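Local coordinates for polysaccharide Lyase Family 6 (Bacteroides cellulosilyticus, PDB 6QPS), which probably cleaves mannuronic acid-rich alginate as a calcium-binding lyase of polysaccharide lyase family 6 from a human gut bacterium, at residues 113-118 against 182-187. Residues are numbered along the deposited sequence; the frame is centred on the assembly and turned at random.
Sequences GHDMID and QVWLSA
Asp115 and Trp184 meet on the surface of the right-handed parallel beta-helix characteristic of family 6 lyases, where strands 115-118 and 181-183 lie on either side of strand 155-159. Strand 155-159 pairs with both, and the two side chains meet across it. From CB of Asp115, a chi1 of -51° sets CG beside the backbone N and anti to the carbonyl carbon, which carries the carboxylate toward the indole. OD1 then lies 4.0 Å from Trp184 CZ2, a van der Waals approach, with the carboxylate and ring planes nearly perpendicular, 89° apart. His114 ND1 donates to the same Asp115 OD1 at 2.7 Å along a nearly straight N-H...O line (167°), reaching the oxygen from above the carboxylate plane rather than within it. The polar link between the segments runs through a water: it donates to Asp115 OD1 at 2.8 Å and accepts from Trp184 NE1 at 2.9 Å, in the indole plane. Aspartate suits this place because one short acidic arm serves imidazole and water together; an alanine here would probably leave His114 ND1 without its acceptor and the bridging water less firmly held. Tryptophan offers both an N-H at its edge and broad faces, and its ring also forms a cation-pi contact with Arg160. Against one face of the Trp184 indole lies Gln182 CG, 3.4 Å above the ring plane and offset toward the rim.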
loop_
_atom_site.group_PDB
_atom_site.type_symbol
_atom_site.label_atom_id
_atom_site.label_comp_id
_atom_site.label_asym_id
_atom_site.label_seq_id
_atom_site.Cartn_x
_atom_site.Cartn_y
_atom_site.Cartn_z
ATOM N N GLY A 113 -0.498 23.413 1.761
ATOM C CA GLY A 113 -1.903 23.064 1.808
ATOM C C GLY A 113 -2.118 21.575 2.028
ATOM O O GLY A 113 -1.752 21.040 3.075
ATOM N N HIS A 114 -2.729 20.903 1.051
ATOM C CA HIS A 114 -3.132 19.506 1.193
ATOM C C HIS A 114 -2.051 18.525 0.780
ATOM O O HIS A 114 -2.035 17.409 1.299
ATOM C CB HIS A 114 -4.385 19.249 0.327
ATOM C CG HIS A 114 -5.031 17.911 0.558
ATOM N ND1 HIS A 114 -4.679 16.775 -0.139
ATOM C CD2 HIS A 114 -6.020 17.536 1.406
ATOM C CE1 HIS A 114 -5.408 15.755 0.283
ATOM N NE2 HIS A 114 -6.237 16.192 1.212
ATOM N N ASP A 115 -1.163 18.897 -0.146
ATOM C CA ASP A 115 -0.289 17.942 -0.829
ATOM C C ASP A 115 1.156 18.415 -0.760
ATOM O O ASP A 115 1.504 19.449 -1.336
ATOM C CB ASP A 115 -0.739 17.760 -2.288
ATOM C CG ASP A 115 -2.212 17.442 -2.395
ATOM O OD1 ASP A 115 -2.617 16.411 -1.828
ATOM O OD2 ASP A 115 -2.964 18.240 -3.006
ATOM N N MET A 116 2.014 17.643 -0.094
ATOM C CA MET A 116 3.398 18.070 0.069
ATOM C C MET A 116 4.190 17.912 -1.226
ATOM O O MET A 116 4.838 18.863 -1.681
ATOM C CB MET A 116 4.068 17.318 1.215
ATOM C CG MET A 116 5.407 17.926 1.614
ATOM S SD MET A 116 6.180 17.160 3.065
ATOM C CE MET A 116 6.763 15.624 2.358
ATOM N N ILE A 117 4.157 16.715 -1.820
ATOM C CA ILE A 117 4.848 16.382 -3.073
ATOM C C ILE A 117 3.799 15.791 -4.021
ATOM O O ILE A 117 3.129 14.806 -3.675
ATOM C CB ILE A 117 5.987 15.367 -2.856
ATOM C CG1 ILE A 117 7.009 15.895 -1.845
ATOM C CG2 ILE A 117 6.646 14.997 -4.191
ATOM C CD1 ILE A 117 8.089 14.861 -1.473
ATOM N N ASP A 118 3.665 16.372 -5.218
ATOM C CA ASP A 118 2.607 16.018 -6.169
ATOM C C ASP A 118 3.214 15.918 -7.565
ATOM O O ASP A 118 4.036 16.756 -7.952
ATOM C CB ASP A 118 1.491 17.076 -6.119
ATOM C CG ASP A 118 0.155 16.588 -6.645
ATOM O OD1 ASP A 118 0.014 15.412 -7.047
ATOM O OD2 ASP A 118 -0.768 17.433 -6.663
ATOM N N GLN A 182 -0.825 8.520 -2.115
ATOM C CA GLN A 182 -2.077 8.437 -2.855
ATOM C C GLN A 182 -1.808 8.307 -4.349
ATOM O O GLN A 182 -1.039 9.093 -4.922
ATOM C CB GLN A 182 -2.890 9.710 -2.634
ATOM C CG GLN A 182 -4.146 9.841 -3.498
ATOM C CD GLN A 182 -5.270 8.932 -3.029
ATOM O OE1 GLN A 182 -5.643 8.935 -1.862
ATOM N NE2 GLN A 182 -5.833 8.155 -3.957
ATOM N N VAL A 183 -2.465 7.341 -4.981
ATOM C CA VAL A 183 -2.514 7.241 -6.439
ATOM C C VAL A 183 -3.804 7.935 -6.884
ATOM O O VAL A 183 -4.908 7.417 -6.662
ATOM C CB VAL A 183 -2.433 5.779 -6.907
ATOM C CG1 VAL A 183 -2.425 5.740 -8.436
ATOM C CG2 VAL A 183 -1.184 5.096 -6.341
ATOM N N TRP A 184 -3.664 9.101 -7.510
ATOM C CA TRP A 184 -4.805 9.880 -7.963
ATOM C C TRP A 184 -5.202 9.471 -9.367
ATOM O O TRP A 184 -4.359 9.446 -10.267
ATOM C CB TRP A 184 -4.424 11.350 -8.038
ATOM C CG TRP A 184 -4.170 12.025 -6.714
ATOM C CD1 TRP A 184 -2.974 12.146 -6.076
ATOM C CD2 TRP A 184 -5.132 12.716 -5.898
ATOM N NE1 TRP A 184 -3.125 12.860 -4.903
ATOM C CE2 TRP A 184 -4.436 13.230 -4.779
ATOM C CE3 TRP A 184 -6.507 12.953 -6.002
ATOM C CZ2 TRP A 184 -5.073 13.950 -3.772
ATOM C CZ3 TRP A 184 -7.128 13.682 -5.008
ATOM C CH2 TRP A 184 -6.414 14.152 -3.898
ATOM N N LEU A 185 -6.480 9.169 -9.555
ATOM C CA LEU A 185 -7.029 8.820 -10.851
ATOM C C LEU A 185 -8.106 9.820 -11.248
ATOM O O LEU A 185 -8.838 10.360 -10.407
ATOM C CB LEU A 185 -7.667 7.441 -10.818
ATOM C CG LEU A 185 -6.872 6.329 -10.155
ATOM C CD1 LEU A 185 -7.730 5.054 -10.088
ATOM C CD2 LEU A 185 -5.569 6.028 -10.849
ATOM N N SER A 186 -8.207 10.076 -12.543
ATOM C CA SER A 186 -9.313 10.862 -13.062
ATOM C C SER A 186 -9.874 10.166 -14.288
ATOM O O SER A 186 -9.239 9.270 -14.847
ATOM C CB SER A 186 -8.855 12.259 -13.479
ATOM O OG SER A 186 -7.978 12.175 -14.585
ATOM N N ALA A 187 -11.037 10.644 -14.752
ATOM C CA ALA A 187 -11.714 9.994 -15.863
ATOM C C ALA A 187 -10.821 9.938 -17.090
ATOM O O ALA A 187 -10.881 8.974 -17.860
ATOM C CB ALA A 187 -13.019 10.731 -16.181
HETATM O O HOH W 1 -1.474 13.997 -2.817
#